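Side-chain contacts in Cas13d (uncultured Ruminococcus sp, PDB 6IV9), which binds a CRISPR RNA in a binary complex and probably uses its two HEPN domains to mature that RNA and cleave target RNA: residues 912-915 and 916-919; 731-734 and 735-738. The protein carries 2 engineered substitutions. All coordinates share one frame; numbering follows the deposited sequence.

Contact 1 (912-915 and 916-919). With nucleotides of chain B.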
loop_
_atom_site.group_PDB
_atom_site.type_symbol
_atom_site.label_atom_id
_atom_site.label_comp_id
_atom_site.label_asym_id
_atom_site.label_seq_id
_atom_site.Cartn_x
_atom_site.Cartn_y
_atom_site.Cartn_z
ATOM N N LEU A 912 17.894 12.272 -1.324
ATOM C CA LEU A 912 17.749 10.967 -2.010
ATOM C C LEU A 912 16.539 10.184 -1.498
ATOM O O LEU A 912 16.235 9.169 -2.066
ATOM C CB LEU A 912 19.003 10.152 -1.715
ATOM C CG LEU A 912 20.313 10.732 -2.227
ATOM C CD1 LEU A 912 21.446 9.770 -1.994
ATOM C CD2 LEU A 912 20.203 11.084 -3.688
ATOM N N PHE A 913 15.916 10.647 -0.431
ATOM C CA PHE A 913 14.871 9.837 0.232
ATOM C C PHE A 913 13.594 9.587 -0.578
ATOM O O PHE A 913 13.193 8.445 -0.682
ATOM C CB PHE A 913 14.533 10.471 1.573
ATOM C CG PHE A 913 13.463 9.755 2.338
ATOM C CD1 PHE A 913 13.746 8.613 3.051
ATOM C CD2 PHE A 913 12.170 10.228 2.340
ATOM C CE1 PHE A 913 12.752 7.968 3.757
ATOM C CE2 PHE A 913 11.184 9.582 3.055
ATOM C CZ PHE A 913 11.475 8.445 3.750
ATOM N N ASP A 914 13.000 10.629 -1.122
ATOM C CA ASP A 914 11.696 10.478 -1.802
ATOM C C ASP A 914 11.854 10.495 -3.321
ATOM O O ASP A 914 12.306 11.473 -3.854
ATOM C CB ASP A 914 10.759 11.593 -1.360
ATOM C CG ASP A 914 9.295 11.299 -1.606
ATOM O OD1 ASP A 914 8.985 10.630 -2.562
ATOM O OD2 ASP A 914 8.500 11.768 -0.821
ATOM N N ARG A 915 11.358 9.454 -3.978
ATOM C CA ARG A 915 11.423 9.342 -5.454
ATOM C C ARG A 915 10.600 10.455 -6.109
ATOM O O ARG A 915 10.880 10.766 -7.233
ATOM C CB ARG A 915 10.969 7.960 -5.926
ATOM C CG ARG A 915 9.482 7.710 -5.775
ATOM C CD ARG A 915 9.034 6.283 -6.021
ATOM N NE ARG A 915 7.640 6.153 -5.635
ATOM C CZ ARG A 915 7.061 5.066 -5.144
ATOM N NH1 ARG A 915 7.743 3.951 -4.983
ATOM N NH2 ARG A 915 5.788 5.103 -4.817
ATOM N N ASN A 916 9.620 11.001 -5.403
ATOM C CA ASN A 916 8.707 12.037 -5.954
ATOM C C ASN A 916 9.217 13.455 -5.708
ATOM O O ASN A 916 8.549 14.382 -6.130
ATOM C CB ASN A 916 7.323 11.930 -5.333
ATOM C CG ASN A 916 6.689 10.592 -5.601
ATOM O OD1 ASN A 916 6.582 10.179 -6.738
ATOM N ND2 ASN A 916 6.308 9.903 -4.549
ATOM N N GLU A 917 10.359 13.606 -5.056
ATOM C CA GLU A 917 10.870 14.962 -4.742
ATOM C C GLU A 917 12.066 15.299 -5.629
ATOM O O GLU A 917 12.659 14.375 -6.158
ATOM C CB GLU A 917 11.264 15.057 -3.272
ATOM C CG GLU A 917 10.472 16.099 -2.525
ATOM C CD GLU A 917 9.338 15.527 -1.701
ATOM O OE1 GLU A 917 9.635 14.983 -0.631
ATOM O OE2 GLU A 917 8.164 15.642 -2.125
ATOM N N TYR A 918 12.333 16.596 -5.790
ATOM C CA TYR A 918 13.496 17.118 -6.549
ATOM C C TYR A 918 13.486 16.591 -7.986
ATOM O O TYR A 918 14.538 16.264 -8.520
ATOM C CB TYR A 918 14.780 16.701 -5.837
ATOM C CG TYR A 918 14.851 17.090 -4.385
ATOM C CD1 TYR A 918 15.210 18.372 -4.013
ATOM C CD2 TYR A 918 14.562 16.181 -3.388
ATOM C CE1 TYR A 918 15.276 18.745 -2.684
ATOM C CE2 TYR A 918 14.618 16.542 -2.055
ATOM C CZ TYR A 918 14.989 17.820 -1.702
ATOM O OH TYR A 918 15.062 18.177 -0.393
ATOM N N LEU A 919 12.306 16.508 -8.585
ATOM C CA LEU A 919 12.271 15.967 -9.958
ATOM C C LEU A 919 13.060 16.875 -10.904
ATOM O O LEU A 919 13.793 16.335 -11.735
ATOM C CB LEU A 919 10.817 15.830 -10.395
ATOM C CG LEU A 919 9.998 14.830 -9.593
ATOM C CD1 LEU A 919 8.553 14.885 -10.029
ATOM C CD2 LEU A 919 10.550 13.424 -9.747
ATOM P P A B 27 14.379 -0.673 0.142
ATOM O OP1 A B 27 14.423 -0.330 1.602
ATOM O OP2 A B 27 14.698 -2.050 -0.233
ATOM O "O5'" A B 27 12.982 -0.488 -0.551
ATOM C "C5'" A B 27 12.291 0.756 -0.307
ATOM C "C4'" A B 27 10.991 0.742 -1.016
ATOM O "O4'" A B 27 10.280 1.949 -0.744
ATOM C "C3'" A B 27 11.106 0.711 -2.541
ATOM O "O3'" A B 27 10.758 -0.564 -3.043
ATOM C "C2'" A B 27 10.063 1.737 -3.024
ATOM O "O2'" A B 27 9.183 1.190 -3.996
ATOM C "C1'" A B 27 9.327 2.095 -1.723
ATOM N N9 A B 27 8.819 3.457 -1.687
ATOM C C8 A B 27 7.518 3.787 -1.410
ATOM N N7 A B 27 7.262 5.061 -1.528
ATOM C C5 A B 27 8.483 5.617 -1.892
ATOM C C6 A B 27 8.884 6.942 -2.142
ATOM N N6 A B 27 8.052 7.987 -2.088
ATOM N N1 A B 27 10.171 7.153 -2.512
ATOM C C2 A B 27 10.997 6.103 -2.562
ATOM N N3 A B 27 10.750 4.825 -2.289
ATOM C C4 A B 27 9.456 4.643 -1.973
ATOM P P C B 1 25.183 13.077 -3.535
ATOM O OP1 C B 1 25.116 11.674 -3.039
ATOM O OP2 C B 1 25.100 14.197 -2.557
ATOM O "O5'" C B 1 23.997 13.337 -4.566
ATOM C "C5'" C B 1 24.153 13.415 -6.008
ATOM C "C4'" C B 1 22.794 13.105 -6.595
ATOM O "O4'" C B 1 21.789 13.901 -5.974
ATOM C "C3'" C B 1 22.543 13.175 -8.100
ATOM O "O3'" C B 1 22.344 11.867 -8.642
ATOM C "C2'" C B 1 21.222 13.964 -8.213
ATOM O "O2'" C B 1 20.167 13.330 -8.887
ATOM C "C1'" C B 1 20.672 13.892 -6.800
ATOM N N1 C B 1 19.775 14.968 -6.363
ATOM C C2 C B 1 20.169 16.305 -6.480
ATOM O O2 C B 1 21.246 16.570 -7.036
ATOM N N3 C B 1 19.349 17.273 -6.013
ATOM C C4 C B 1 18.191 16.945 -5.436
ATOM N N4 C B 1 17.405 17.928 -5.002
ATOM C C5 C B 1 17.776 15.593 -5.294
ATOM C C6 C B 1 18.598 14.646 -5.749
ATOM P P G B 36 -0.711 8.581 -1.901
ATOM O OP1 G B 36 -1.041 8.652 -0.443
ATOM O OP2 G B 36 -1.812 8.811 -2.899
ATOM O "O5'" G B 36 0.386 9.592 -2.388
ATOM C "C5'" G B 36 1.604 9.713 -1.640
ATOM C "C4'" G B 36 2.586 10.580 -2.388
ATOM O "O4'" G B 36 2.907 9.973 -3.647
ATOM C "C3'" G B 36 2.085 11.980 -2.725
ATOM O "O3'" G B 36 2.364 12.934 -1.709
ATOM C "C2'" G B 36 2.832 12.317 -3.994
ATOM O "O2'" G B 36 4.157 12.738 -3.718
ATOM C "C1'" G B 36 2.997 10.948 -4.644
ATOM N N9 G B 36 1.983 10.703 -5.637
ATOM C C8 G B 36 0.667 10.366 -5.437
ATOM N N7 G B 36 -0.004 10.258 -6.550
ATOM C C5 G B 36 0.913 10.582 -7.530
ATOM C C6 G B 36 0.766 10.635 -8.930
ATOM O O6 G B 36 -0.241 10.403 -9.604
ATOM N N1 G B 36 1.955 10.976 -9.552
ATOM C C2 G B 36 3.132 11.241 -8.907
ATOM N N2 G B 36 4.171 11.544 -9.680
ATOM N N3 G B 36 3.283 11.199 -7.599
ATOM C C4 G B 36 2.140 10.867 -6.978
#

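Contact 2 (731-734 and 735-738). With nucleotides of chain B.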
loop_
_atom_site.group_PDB
_atom_site.type_symbol
_atom_site.label_atom_id
_atom_site.label_comp_id
_atom_site.label_asym_id
_atom_site.label_seq_id
_atom_site.Cartn_x
_atom_site.Cartn_y
_atom_site.Cartn_z
ATOM N N MET A 731 -4.786 17.402 8.516
ATOM C CA MET A 731 -4.208 16.560 9.589
ATOM C C MET A 731 -3.909 15.152 9.047
ATOM O O MET A 731 -2.908 14.601 9.389
ATOM C CB MET A 731 -5.111 16.536 10.822
ATOM C CG MET A 731 -5.371 17.920 11.375
ATOM S SD MET A 731 -3.940 19.037 11.427
ATOM C CE MET A 731 -2.890 18.208 12.605
ATOM N N TYR A 732 -4.786 14.624 8.210
ATOM C CA TYR A 732 -4.590 13.278 7.626
ATOM C C TYR A 732 -3.312 13.263 6.784
ATOM O O TYR A 732 -2.520 12.382 6.941
ATOM C CB TYR A 732 -5.804 12.911 6.777
ATOM C CG TYR A 732 -5.559 11.906 5.689
ATOM C CD1 TYR A 732 -5.449 10.562 5.960
ATOM C CD2 TYR A 732 -5.457 12.309 4.375
ATOM C CE1 TYR A 732 -5.222 9.647 4.956
ATOM C CE2 TYR A 732 -5.225 11.409 3.359
ATOM C CZ TYR A 732 -5.113 10.070 3.652
ATOM O OH TYR A 732 -4.915 9.180 2.660
ATOM N N LEU A 733 -3.102 14.297 5.979
ATOM C CA LEU A 733 -1.910 14.362 5.096
ATOM C C LEU A 733 -0.653 14.317 5.972
ATOM O O LEU A 733 0.276 13.617 5.639
ATOM C CB LEU A 733 -1.989 15.687 4.344
ATOM C CG LEU A 733 -2.237 15.659 2.844
ATOM C CD1 LEU A 733 -2.741 14.344 2.315
ATOM C CD2 LEU A 733 -3.073 16.828 2.388
ATOM N N LEU A 734 -0.661 15.035 7.082
ATOM C CA LEU A 734 0.526 15.033 7.964
ATOM C C LEU A 734 0.775 13.644 8.563
ATOM O O LEU A 734 1.872 13.157 8.439
ATOM C CB LEU A 734 0.275 16.044 9.081
ATOM C CG LEU A 734 1.278 16.005 10.222
ATOM C CD1 LEU A 734 2.648 16.425 9.747
ATOM C CD2 LEU A 734 0.817 16.867 11.373
ATOM N N VAL A 735 -0.239 13.041 9.174
ATOM C CA VAL A 735 -0.057 11.707 9.816
ATOM C C VAL A 735 0.269 10.647 8.758
ATOM O O VAL A 735 1.213 9.916 8.950
ATOM C CB VAL A 735 -1.282 11.331 10.668
ATOM C CG1 VAL A 735 -1.174 9.944 11.255
ATOM C CG2 VAL A 735 -1.543 12.352 11.753
ATOM N N LYS A 736 -0.457 10.644 7.648
ATOM C CA LYS A 736 -0.226 9.629 6.598
ATOM C C LYS A 736 1.208 9.747 6.083
ATOM O O LYS A 736 1.843 8.746 5.953
ATOM C CB LYS A 736 -1.188 9.833 5.433
ATOM C CG LYS A 736 -0.964 8.907 4.255
ATOM C CD LYS A 736 -1.545 9.421 2.989
ATOM C CE LYS A 736 -0.744 10.541 2.384
ATOM N NZ LYS A 736 -1.178 10.848 1.012
ATOM N N ASN A 737 1.685 10.960 5.855
ATOM C CA ASN A 737 3.066 11.128 5.347
ATOM C C ASN A 737 4.089 10.590 6.353
ATOM O O ASN A 737 5.047 10.003 5.926
ATOM C CB ASN A 737 3.331 12.538 4.841
ATOM C CG ASN A 737 2.950 12.639 3.389
ATOM O OD1 ASN A 737 3.676 12.169 2.539
ATOM N ND2 ASN A 737 1.799 13.206 3.115
ATOM N N LEU A 738 3.882 10.840 7.636
ATOM C CA LEU A 738 4.803 10.349 8.690
ATOM C C LEU A 738 4.750 8.820 8.807
ATOM O O LEU A 738 5.774 8.214 8.995
ATOM C CB LEU A 738 4.477 11.062 9.996
ATOM C CG LEU A 738 4.828 12.545 9.986
ATOM C CD1 LEU A 738 4.355 13.224 11.254
ATOM C CD2 LEU A 738 6.311 12.734 9.788
ATOM P P A B 37 1.236 13.566 -0.803
ATOM O OP1 A B 37 1.753 14.782 -0.203
ATOM O OP2 A B 37 0.704 12.542 0.171
ATOM O "O5'" A B 37 0.073 13.955 -1.825
ATOM C "C5'" A B 37 -1.184 14.414 -1.263
ATOM C "C4'" A B 37 -2.374 13.976 -2.087
ATOM O "O4'" A B 37 -2.238 14.525 -3.417
ATOM C "C3'" A B 37 -2.528 12.463 -2.234
ATOM O "O3'" A B 37 -3.920 12.147 -2.209
ATOM C "C2'" A B 37 -1.940 12.176 -3.610
ATOM O "O2'" A B 37 -2.481 11.048 -4.269
ATOM C "C1'" A B 37 -2.261 13.465 -4.376
ATOM N N9 A B 37 -1.240 13.774 -5.358
ATOM C C8 A B 37 0.006 14.304 -5.125
ATOM N N7 A B 37 0.704 14.501 -6.216
ATOM C C5 A B 37 -0.116 14.019 -7.225
ATOM C C6 A B 37 0.052 13.927 -8.611
ATOM N N6 A B 37 1.161 14.306 -9.236
ATOM N N1 A B 37 -0.963 13.406 -9.337
ATOM C C2 A B 37 -2.081 13.048 -8.710
ATOM N N3 A B 37 -2.356 13.071 -7.408
ATOM C C4 A B 37 -1.329 13.605 -6.717
ATOM P P U B 38 -4.702 12.032 -0.838
ATOM O OP1 U B 38 -3.820 11.603 0.198
ATOM O OP2 U B 38 -5.925 11.339 -1.150
ATOM O "O5'" U B 38 -5.056 13.534 -0.453
ATOM C "C5'" U B 38 -6.027 14.196 -1.171
ATOM C "C4'" U B 38 -5.928 15.681 -0.895
ATOM O "O4'" U B 38 -4.593 16.124 -1.229
ATOM C "C3'" U B 38 -6.840 16.476 -1.808
ATOM O "O3'" U B 38 -8.108 16.582 -1.155
ATOM C "C2'" U B 38 -6.114 17.815 -1.934
ATOM O "O2'" U B 38 -6.311 18.635 -0.805
ATOM C "C1'" U B 38 -4.659 17.374 -1.895
ATOM N N1 U B 38 -4.055 17.244 -3.223
ATOM C C2 U B 38 -2.698 17.508 -3.315
ATOM O O2 U B 38 -2.025 17.844 -2.347
ATOM N N3 U B 38 -2.160 17.340 -4.574
ATOM C C4 U B 38 -2.829 16.921 -5.724
ATOM O O4 U B 38 -2.209 16.801 -6.793
ATOM C C5 U B 38 -4.223 16.613 -5.522
ATOM C C6 U B 38 -4.773 16.786 -4.306
ATOM P P G B 36 -0.711 8.581 -1.901
ATOM O OP1 G B 36 -1.041 8.652 -0.443
ATOM O OP2 G B 36 -1.812 8.811 -2.899
ATOM O "O5'" G B 36 0.386 9.592 -2.388
ATOM C "C5'" G B 36 1.604 9.713 -1.640
ATOM C "C4'" G B 36 2.586 10.580 -2.388
ATOM O "O4'" G B 36 2.907 9.973 -3.647
ATOM C "C3'" G B 36 2.085 11.980 -2.725
ATOM O "O3'" G B 36 2.364 12.934 -1.709
ATOM C "C2'" G B 36 2.832 12.317 -3.994
ATOM O "O2'" G B 36 4.157 12.738 -3.718
ATOM C "C1'" G B 36 2.997 10.948 -4.644
ATOM N N9 G B 36 1.983 10.703 -5.637
ATOM C C8 G B 36 0.667 10.366 -5.437
ATOM N N7 G B 36 -0.004 10.258 -6.550
ATOM C C5 G B 36 0.913 10.582 -7.530
ATOM C C6 G B 36 0.766 10.635 -8.930
ATOM O O6 G B 36 -0.241 10.403 -9.604
ATOM N N1 G B 36 1.955 10.976 -9.552
ATOM C C2 G B 36 3.132 11.241 -8.907
ATOM N N2 G B 36 4.171 11.544 -9.680
ATOM N N3 G B 36 3.283 11.199 -7.599
ATOM C C4 G B 36 2.140 10.867 -6.978
#

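Contact 1 (912-915 and 916-919)
Asp914 OD1 is gripped by two donors at once: the backbone N of Asn916, 2.9 Å away, and the exocyclic N6 of A27 of chain B. The bond from Asn916 N closes an Asx turn and reaches the oxygen from above the carboxylate plane, 39° out of it. A27 N6 meets the same OD1 at 2.8 Å and almost straight (174°). Next door, Arg915 N donates to A27 N1 at 3.0 Å, and the adenine is thus read along its Watson-Crick edge by one side chain and one main-chain NH, as suits base-specific binding of the CRISPR RNA. Underneath runs a type I turn, Glu917 N bonded to Asp914 O at 3.1 Å.

Arg915 sends CG between its backbone N and carbonyl carbon (chi1 71°), then runs extended to NE beside A27 and lays its guanidinium nearly parallel to the base, with A27 C5 3.5 Å above the guanidinium plane. NH2 also hydrogen-bonds O2 of a cytosine base elsewhere in the bound RNA. On the outer side Glu917 OE1 comes within 3.4 Å of Asp914 OD2, a like-charge approach that might raise the pKa of one carboxylate.

The turn directly follows helix 910-913. Just before it, Phe913 packs on Val741 and Tyr745 of helix 713-760, while Leu912 rests on helix 901-908.

Contact 2 (731-734 and 735-738)
Leu734 and Leu738 run side by side on the packed face, CD1 to CD1 at 3.9 Å, and Val735 CG2 lies on Met731 O. This face is pressed between neighbouring helices: Met731 and Val735 touch Leu635 and Ile644, while Leu734 and Leu738 meet Leu835. The stretch is a regular piece of the long helix 713-760, its NH groups bonded four residues back, probably in the C-terminal HEPN domain, an all-helical fold.

The other side holds polar groups against RNA. Lys736 leaves the helix with CG anti to N, bends at chi3 (75°) and puts NZ among three phosphates of chain B: 2.6 Å from G36 OP1, 2.7 Å from A37 OP2 and 2.9 Å from U38 OP1. Its CB sits over one face of the Tyr732 ring, toward the rim, and CD lies 3.4 Å from Tyr732 OH. With an alanine in place of Tyr732 the ring beside the Lys736 chain is gone, and the ammonium group is likely to be freer to swing from its phosphates.

Asn737, the one partly exposed residue here, turns ND2 back to Leu733 O at 3.0 Å, opposite the face used by its own backbone N, and also donates to A37 OP2 at 3.2 Å.

Overall arrangement
Coming from the N terminus, the chain reaches contact 2 first, midway along helix 713-760; its two halves adjoin, so it closes no loop and stays within one continuous helix. The chain then passes through the helices between 777 and 908 before contact 1, where a tight turn follows helix 910-913 near the modelled C terminus. The two lie in series, neither nested nor crossed, with centres 18 Å apart and nearest atoms about 6 Å apart. Helix 713-760 links them: it carries residues 731-738 and, a little farther on, receives Phe913. The RNA bridges them too, since G36 of chain B comes close to both.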